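Local coordinates for FTT_1639c (PDB 7KZW), which is of unknown function but represents the beta-rich part of a longer protein that probably spans a membrane with a helix, at residues Leu94-Lys106 and Tyr116-Ser128. The protein carries 3 engineered substitutions. Numbering follows the deposited sequence. Where two conformers were deposited one is given.
Sequences LECKGKDSNIDYK and YDRVGNLSYLVES
Asn102-Lys106 and Val119-Ser123 pair antiparallel within the beta hairpin of strands 102-111 and 114-123, while Leu94-Lys97, on a strand of the same curved sheet that is separated from 114-123 by two others, comes over the second arm. Four backbone hydrogen bonds join these portions of the arms, two in each of the pairs Ile103-Leu122 and Tyr105-Gly120; the shortest runs from Ile103 N to Leu122 O (2.8 Å). A weak bond from Tyr124 N to Ser101 O (3.3 Å) carries the pairing into the short helix 124-127, and a water bridges Lys99 O and Ser101 O to Leu125 N.

On the face that also carries Lys106 and Val119, the amide of Asn121 clamps two residues of the other arm. Its ND2 donates almost straight to Asn102 OD1 (2.9 Å, 170°) and to Asp104 OD1 (3.0 Å). Both acceptors lie close to the Asn121 amide plane, which fixes its rotation, although the bond to Asp104 arrives from above the carboxylate plane.

The opposite face is largely apolar. Leu122 sends CD2 against Leu94 CG (3.6 Å), the two side chains lying alongside each other and running opposite ways, and its CB rests near Ile103 CG2. A chi1 of 61°, which sets CG beside both the backbone N and the carbonyl carbon, folds the Tyr105 ring across its own hairpin partner: Gly120 CA sits over the ring face, 4.0 Å from the centroid, in a CH-pi contact. Phe62 meets this ring edge-to-face, and Tyr105 OH donates to a water (2.7 Å) that in turn donates to Asn121 O.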
ATOM      1  N   LEU A  94       1.785   2.227   3.393  1.00 10.70           N
ATOM      2  CA  LEU A  94       1.773   1.585   4.723  1.00 10.61           C
ATOM      3  C   LEU A  94       2.690   2.406   5.613  1.00 11.12           C
ATOM      4  O   LEU A  94       3.865   2.598   5.280  1.00 11.77           O
ATOM      5  CB  LEU A  94       2.307   0.167   4.613  1.00 11.44           C
ATOM      6  CG  LEU A  94       2.411  -0.580   5.951  1.00 11.52           C
ATOM      7  CD1 LEU A  94       1.102  -0.651   6.698  1.00 12.13           C
ATOM      8  CD2 LEU A  94       2.990  -1.968   5.675  1.00 12.65           C
ATOM      9  N   GLU A  95       2.133   2.960   6.694  1.00 11.12           N
ATOM     10  CA  GLU A  95       2.865   3.883   7.573  1.00 11.61           C
ATOM     11  C   GLU A  95       2.958   3.290   8.966  1.00 13.55           C
ATOM     12  O   GLU A  95       2.025   2.608   9.424  1.00 15.11           O
ATOM     13  CB  GLU A  95       2.066   5.200   7.764  1.00 16.12           C
ATOM     14  CG  GLU A  95       1.922   6.008   6.516  1.00 26.80           C
ATOM     15  CD  GLU A  95       1.265   7.355   6.790  1.00 25.53           C
ATOM     16  OE1 GLU A  95       0.561   7.502   7.819  1.00 28.46           O
ATOM     17  OE2 GLU A  95       1.450   8.255   5.975  1.00 30.29           O
ATOM     18  N   CYS A  96       4.056   3.465   9.562  1.00 13.10           N
ATOM     19  CA  CYS A  96       4.183   3.162  11.045  0.60 13.42           C
ATOM     20  C   CYS A  96       4.620   4.427  11.868  1.00 14.17           C
ATOM     21  O   CYS A  96       5.241   5.391  11.357  1.00 16.02           O
ATOM     22  CB  CYS A  96       5.177   2.019  11.240  0.60 15.40           C
ATOM     23  SG  CYS A  96       6.898   2.415  10.800  0.60 14.75           S
ATOM     24  N   LYS A  97       4.144   4.448  13.076  1.00 12.47           N
ATOM     25  CA  LYS A  97       4.445   5.582  13.933  1.00 13.38           C
ATOM     26  C   LYS A  97       4.850   5.051  15.292  1.00 13.59           C
ATOM     27  O   LYS A  97       4.050   4.362  15.940  1.00 13.71           O
ATOM     28  CB  LYS A  97       3.212   6.489  14.068  1.00 16.48           C
ATOM     29  CG  LYS A  97       3.314   7.594  15.098  1.00 20.94           C
ATOM     30  CD  LYS A  97       4.150   8.732  14.595  1.00 24.32           C
ATOM     31  CE  LYS A  97       3.913   9.963  15.490  1.00 25.69           C
ATOM     32  NZ  LYS A  97       4.931  11.018  15.220  1.00 24.96           N
ATOM     33  N   GLY A  98       6.026   5.451  15.771  1.00 14.23           N
ATOM     34  CA  GLY A  98       6.448   5.110  17.121  1.00 14.98           C
ATOM     35  C   GLY A  98       7.592   4.116  17.125  1.00 14.94           C
ATOM     36  O   GLY A  98       7.735   3.274  16.225  1.00 14.33           O
ATOM     37  N   LYS A  99       8.416   4.198  18.181  1.00 15.80           N
ATOM     38  CA  LYS A  99       9.618   3.370  18.297  1.00 16.08           C
ATOM     39  C   LYS A  99       9.322   1.898  18.118  1.00 15.47           C
ATOM     40  O   LYS A  99      10.104   1.177  17.475  1.00 17.21           O
ATOM     41  CB  LYS A  99      10.302   3.645  19.661  1.00 20.59           C
ATOM     42  CG  LYS A  99      11.620   2.895  19.892  1.00 25.15           C
ATOM     43  CD  LYS A  99      11.883   2.633  21.426  1.00 37.46           C
ATOM     44  CE  LYS A  99      12.785   1.378  21.594  1.00 45.37           C
ATOM     45  NZ  LYS A  99      12.068   0.174  22.197  1.00 45.49           N
ATOM     46  N   ASP A 100       8.251   1.405  18.737  1.00 15.43           N
ATOM     47  CA  ASP A 100       7.949  -0.025  18.725  1.00 15.39           C
ATOM     48  C   ASP A 100       6.897  -0.399  17.696  1.00 13.97           C
ATOM     49  O   ASP A 100       6.353  -1.513  17.745  1.00 17.43           O
ATOM     50  CB  ASP A 100       7.453  -0.518  20.094  1.00 20.46           C
ATOM     51  CG  ASP A 100       8.461  -0.258  21.193  1.00 29.94           C
ATOM     52  OD1 ASP A 100       9.660  -0.452  20.932  1.00 26.99           O
ATOM     53  OD2 ASP A 100       8.064   0.158  22.309  1.00 33.60           O
ATOM     54  N   SER A 101       6.636   0.479  16.740  1.00 13.60           N
ATOM     55  CA  SER A 101       5.615   0.164  15.737  1.00 12.85           C
ATOM     56  C   SER A 101       6.045  -1.027  14.891  1.00 14.09           C
ATOM     57  O   SER A 101       7.236  -1.220  14.572  1.00 14.41           O
ATOM     58  CB  SER A 101       5.312   1.392  14.875  1.00 15.02           C
ATOM     59  OG  SER A 101       6.506   1.816  14.238  1.00 14.57           O
ATOM     60  N   ASN A 102       5.069  -1.839  14.519  1.00 12.02           N
ATOM     61  CA  ASN A 102       5.330  -3.090  13.819  1.00 11.75           C
ATOM     62  C   ASN A 102       4.021  -3.627  13.303  1.00 12.80           C
ATOM     63  O   ASN A 102       3.020  -3.612  14.029  1.00 11.97           O
ATOM     64  CB  ASN A 102       5.908  -4.048  14.846  1.00 13.30           C
ATOM     65  CG  ASN A 102       6.136  -5.455  14.290  1.00 14.09           C
ATOM     66  OD1 ASN A 102       6.988  -5.622  13.453  1.00 15.15           O
ATOM     67  ND2 ASN A 102       5.355  -6.430  14.754  1.00 16.33           N
ATOM     68  N   ILE A 103       4.054  -4.171  12.082  1.00 11.02           N
ATOM     69  CA  ILE A 103       2.858  -4.812  11.531  1.00 10.83           C
ATOM     70  C   ILE A 103       3.273  -6.000  10.649  1.00 10.68           C
ATOM     71  O   ILE A 103       4.203  -5.917   9.838  1.00 11.37           O
ATOM     72  CB  ILE A 103       2.012  -3.792  10.731  1.00 10.52           C
ATOM     73  CG1 ILE A 103       0.750  -4.477  10.200  1.00 11.00           C
ATOM     74  CG2 ILE A 103       2.824  -3.130   9.567  1.00 10.84           C
ATOM     75  CD1 ILE A 103      -0.246  -3.504   9.561  1.00 11.91           C
ATOM     76  N   ASP A 104       2.537  -7.096  10.775  1.00 10.71           N
ATOM     77  CA  ASP A 104       2.587  -8.201   9.806  1.00 10.70           C
ATOM     78  C   ASP A 104       1.285  -8.213   9.002  1.00 11.77           C
ATOM     79  O   ASP A 104       0.185  -8.148   9.558  1.00 10.71           O
ATOM     80  CB  ASP A 104       2.644  -9.529  10.538  1.00 10.98           C
ATOM     81  CG  ASP A 104       3.905  -9.683  11.333  1.00 11.67           C
ATOM     82  OD1 ASP A 104       5.019  -9.427  10.784  1.00 11.60           O
ATOM     83  OD2 ASP A 104       3.871 -10.156  12.497  1.00 12.86           O
ATOM     84  N   TYR A 105       1.414  -8.321   7.676  1.00 10.96           N
ATOM     85  CA  TYR A 105       0.230  -8.142   6.831  1.00 11.78           C
ATOM     86  C   TYR A 105       0.331  -9.030   5.591  1.00 10.89           C
ATOM     87  O   TYR A 105       1.407  -9.559   5.239  1.00 11.43           O
ATOM     88  CB  TYR A 105       0.106  -6.672   6.352  1.00 12.48           C
ATOM     89  CG  TYR A 105       1.294  -6.254   5.536  1.00 11.03           C
ATOM     90  CD1 TYR A 105       1.342  -6.499   4.151  1.00 13.08           C
ATOM     91  CD2 TYR A 105       2.387  -5.659   6.125  1.00 13.32           C
ATOM     92  CE1 TYR A 105       2.468  -6.177   3.430  1.00 14.72           C
ATOM     93  CE2 TYR A 105       3.505  -5.295   5.383  1.00 12.85           C
ATOM     94  CZ  TYR A 105       3.532  -5.580   4.019  1.00 12.84           C
ATOM     95  OH  TYR A 105       4.586  -5.288   3.205  1.00 14.26           O
ATOM     96  N   LYS A 106      -0.849  -9.209   4.966  1.00 11.98           N
ATOM     97  CA  LYS A 106      -0.944  -9.839   3.635  1.00 12.25           C
ATOM     98  C   LYS A 106      -1.938  -8.982   2.849  1.00 11.28           C
ATOM     99  O   LYS A 106      -2.994  -8.640   3.357  1.00 12.19           O
ATOM    100  CB  LYS A 106      -1.437 -11.276   3.711  1.00 12.64           C
ATOM    101  CG  LYS A 106      -1.633 -11.909   2.323  1.00 17.87           C
ATOM    102  CD  LYS A 106      -2.009 -13.422   2.490  1.00 22.08           C
ATOM    103  CE  LYS A 106      -2.080 -14.170   1.137  1.00 25.05           C
ATOM    104  NZ  LYS A 106      -0.743 -14.451   0.555  1.00 30.26           N
ATOM    105  N   TYR A 116      -2.615  -9.235  -7.534  1.00 15.65           N
ATOM    106  CA  TYR A 116      -1.335  -8.718  -7.045  1.00 14.97           C
ATOM    107  C   TYR A 116      -1.266  -9.000  -5.557  1.00 15.77           C
ATOM    108  O   TYR A 116      -2.171  -8.600  -4.801  1.00 17.27           O
ATOM    109  CB  TYR A 116      -1.200  -7.193  -7.344  1.00 14.96           C
ATOM    110  CG  TYR A 116      -1.413  -6.919  -8.810  1.00 17.76           C
ATOM    111  CD1 TYR A 116      -2.694  -6.743  -9.347  1.00 19.35           C
ATOM    112  CD2 TYR A 116      -0.329  -6.998  -9.726  1.00 23.71           C
ATOM    113  CE1 TYR A 116      -2.903  -6.591 -10.736  1.00 21.13           C
ATOM    114  CE2 TYR A 116      -0.535  -6.832 -11.111  1.00 25.74           C
ATOM    115  CZ  TYR A 116      -1.806  -6.652 -11.600  1.00 21.28           C
ATOM    116  OH  TYR A 116      -2.013  -6.516 -12.969  1.00 27.67           O
ATOM    117  N   ASP A 117      -0.199  -9.645  -5.098  1.00 16.26           N
ATOM    118  CA  ASP A 117      -0.071 -10.050  -3.706  1.00 16.50           C
ATOM    119  C   ASP A 117       1.122  -9.375  -3.059  1.00 18.05           C
ATOM    120  O   ASP A 117       2.155  -9.140  -3.712  1.00 19.73           O
ATOM    121  CB  ASP A 117       0.313 -11.511  -3.657  1.00 24.85           C
ATOM    122  CG  ASP A 117      -0.798 -12.423  -4.018  1.00 35.00           C
ATOM    123  OD1 ASP A 117      -1.961 -12.003  -4.099  1.00 31.36           O
ATOM    124  OD2 ASP A 117      -0.492 -13.610  -4.258  1.00 44.72           O
ATOM    125  N   ARG A 118       1.041  -9.178  -1.745  1.00 14.86           N
ATOM    126  CA  ARG A 118       2.253  -8.792  -0.996  1.00 16.58           C
ATOM    127  C   ARG A 118       2.101  -9.368   0.395  1.00 19.79           C
ATOM    128  O   ARG A 118       1.104  -9.094   1.069  1.00 17.10           O
ATOM    129  CB  ARG A 118       2.396  -7.280  -0.933  1.00 17.14           C
ATOM    130  CG  ARG A 118       3.803  -6.797  -0.370  1.00 19.74           C
ATOM    131  CD  ARG A 118       4.687  -6.302  -1.502  1.00 17.72           C
ATOM    132  NE  ARG A 118       6.051  -6.288  -1.034  1.00 22.02           N
ATOM    133  CZ  ARG A 118       7.076  -6.041  -1.807  1.00 21.45           C
ATOM    134  NH1 ARG A 118       6.914  -5.729  -3.088  1.00 17.53           N
ATOM    135  NH2 ARG A 118       8.302  -6.079  -1.267  1.00 24.66           N
ATOM    136  N   VAL A 119       3.099 -10.117   0.874  1.00 16.71           N
ATOM    137  CA  VAL A 119       3.184 -10.537   2.264  0.53 16.35           C
ATOM    138  C   VAL A 119       4.413  -9.842   2.867  1.00 17.51           C
ATOM    139  O   VAL A 119       5.468  -9.811   2.225  1.00 18.66           O
ATOM    140  CB  VAL A 119       3.311 -12.057   2.365  0.53 19.09           C
ATOM    141  CG1 VAL A 119       3.429 -12.477   3.800  0.53 18.88           C
ATOM    142  CG2 VAL A 119       2.111 -12.729   1.682  0.53 22.55           C
ATOM    143  N   GLY A 120       4.266  -9.299   4.055  1.00 12.61           N
ATOM    144  CA  GLY A 120       5.415  -8.570   4.533  1.00 13.32           C
ATOM    145  C   GLY A 120       5.234  -8.061   5.953  1.00 12.85           C
ATOM    146  O   GLY A 120       4.281  -8.417   6.653  1.00 11.83           O
ATOM    147  N   ASN A 121       6.236  -7.312   6.390  1.00 12.18           N
ATOM    148  CA  ASN A 121       6.285  -6.692   7.698  1.00 11.62           C
ATOM    149  C   ASN A 121       6.846  -5.289   7.521  1.00 14.28           C
ATOM    150  O   ASN A 121       7.699  -5.055   6.658  1.00 15.14           O
ATOM    151  CB  ASN A 121       7.277  -7.488   8.609  1.00 11.98           C
ATOM    152  CG  ASN A 121       7.604  -6.791   9.877  1.00 13.13           C
ATOM    153  OD1 ASN A 121       8.516  -5.938   9.923  1.00 15.99           O
ATOM    154  ND2 ASN A 121       6.847  -7.081  10.943  1.00 13.51           N
ATOM    155  N   LEU A 122       6.370  -4.354   8.341  1.00 11.42           N
ATOM    156  CA  LEU A 122       7.033  -3.054   8.473  1.00 10.95           C
ATOM    157  C   LEU A 122       7.195  -2.772   9.954  1.00 11.65           C
ATOM    158  O   LEU A 122       6.271  -3.019  10.748  1.00 11.16           O
ATOM    159  CB  LEU A 122       6.139  -1.972   7.878  1.00 13.58           C
ATOM    160  CG  LEU A 122       6.715  -0.571   7.839  1.00 20.08           C
ATOM    161  CD1 LEU A 122       7.982  -0.484   7.089  1.00 20.38           C
ATOM    162  CD2 LEU A 122       5.642   0.409   7.231  1.00 23.80           C
ATOM    163  N   SER A 123       8.371  -2.239  10.302  1.00 11.78           N
ATOM    164  CA  SER A 123       8.565  -1.732  11.652  1.00 12.14           C
ATOM    165  C   SER A 123       9.462  -0.520  11.596  1.00 12.42           C
ATOM    166  O   SER A 123      10.311  -0.395  10.710  1.00 12.67           O
ATOM    167  CB  SER A 123       9.206  -2.746  12.621  1.00 13.55           C
ATOM    168  OG  SER A 123      10.547  -2.991  12.216  1.00 14.00           O
ATOM    169  N   TYR A 124       9.263   0.409  12.539  1.00 13.55           N
ATOM    170  CA  TYR A 124      10.137   1.568  12.560  1.00 13.54           C
ATOM    171  C   TYR A 124      11.586   1.119  12.767  1.00 13.82           C
ATOM    172  O   TYR A 124      12.512   1.659  12.136  1.00 14.10           O
ATOM    173  CB  TYR A 124       9.701   2.578  13.640  1.00 14.97           C
ATOM    174  CG  TYR A 124      10.667   3.717  13.686  1.00 15.46           C
ATOM    175  CD1 TYR A 124      10.572   4.795  12.790  1.00 14.89           C
ATOM    176  CD2 TYR A 124      11.708   3.693  14.596  1.00 16.54           C
ATOM    177  CE1 TYR A 124      11.505   5.809  12.791  1.00 16.37           C
ATOM    178  CE2 TYR A 124      12.680   4.723  14.586  1.00 17.40           C
ATOM    179  CZ  TYR A 124      12.549   5.763  13.678  1.00 17.39           C
ATOM    180  OH  TYR A 124      13.503   6.783  13.704  1.00 22.24           O
ATOM    181  N   LEU A 125      11.803   0.150  13.655  1.00 14.02           N
ATOM    182  CA  LEU A 125      13.183  -0.300  13.957  1.00 14.99           C
ATOM    183  C   LEU A 125      13.894  -0.756  12.690  1.00 16.30           C
ATOM    184  O   LEU A 125      15.013  -0.322  12.382  1.00 19.24           O
ATOM    185  CB  LEU A 125      13.138  -1.412  15.005  1.00 14.84           C
ATOM    186  CG  LEU A 125      14.483  -2.061  15.390  1.00 17.42           C
ATOM    187  CD1 LEU A 125      15.453  -1.039  15.903  1.00 23.58           C
ATOM    188  CD2 LEU A 125      14.187  -3.147  16.412  1.00 23.34           C
ATOM    189  N   VAL A 126      13.239  -1.617  11.919  1.00 13.71           N
ATOM    190  CA  VAL A 126      13.905  -2.132  10.743  1.00 13.57           C
ATOM    191  C   VAL A 126      14.049  -1.049   9.696  1.00 13.52           C
ATOM    192  O   VAL A 126      15.123  -0.833   9.133  1.00 13.88           O
ATOM    193  CB  VAL A 126      13.158  -3.349  10.201  1.00 13.82           C
ATOM    194  CG1 VAL A 126      13.652  -3.657   8.786  1.00 16.99           C
ATOM    195  CG2 VAL A 126      13.376  -4.547  11.107  1.00 17.62           C
ATOM    196  N   GLU A 127      12.973  -0.305   9.438  1.00 13.15           N
ATOM    197  CA  GLU A 127      12.970   0.632   8.333  1.00 13.57           C
ATOM    198  C   GLU A 127      13.913   1.791   8.571  1.00 16.36           C
ATOM    199  O   GLU A 127      14.432   2.381   7.610  1.00 18.80           O
ATOM    200  CB  GLU A 127      11.522   1.099   8.130  1.00 15.92           C
ATOM    201  CG  GLU A 127      11.170   1.403   6.744  1.00 21.01           C
ATOM    202  CD  GLU A 127      11.377   0.259   5.788  1.00 24.20           C
ATOM    203  OE1 GLU A 127      11.279  -0.954   6.110  1.00 27.23           O
ATOM    204  OE2 GLU A 127      11.672   0.594   4.665  1.00 20.55           O
ATOM    205  N   SER A 128      14.144   2.167   9.837  1.00 14.79           N
ATOM    206  CA  SER A 128      15.052   3.263  10.145  1.00 16.64           C
ATOM    207  C   SER A 128      16.520   2.865  10.050  1.00 15.60           C
ATOM    208  O   SER A 128      17.397   3.727  10.172  1.00 18.20           O
ATOM    209  CB  SER A 128      14.704   3.879  11.493  1.00 17.55           C
ATOM    210  OG  SER A 128      14.993   2.957  12.516  1.00 21.04           O
TER
HETATM  211  O   HOH W   1       9.729  -0.752  15.589  1.00 14.11           O
HETATM  212  O   HOH W   2       6.428  -3.782   4.458  1.00 18.86           O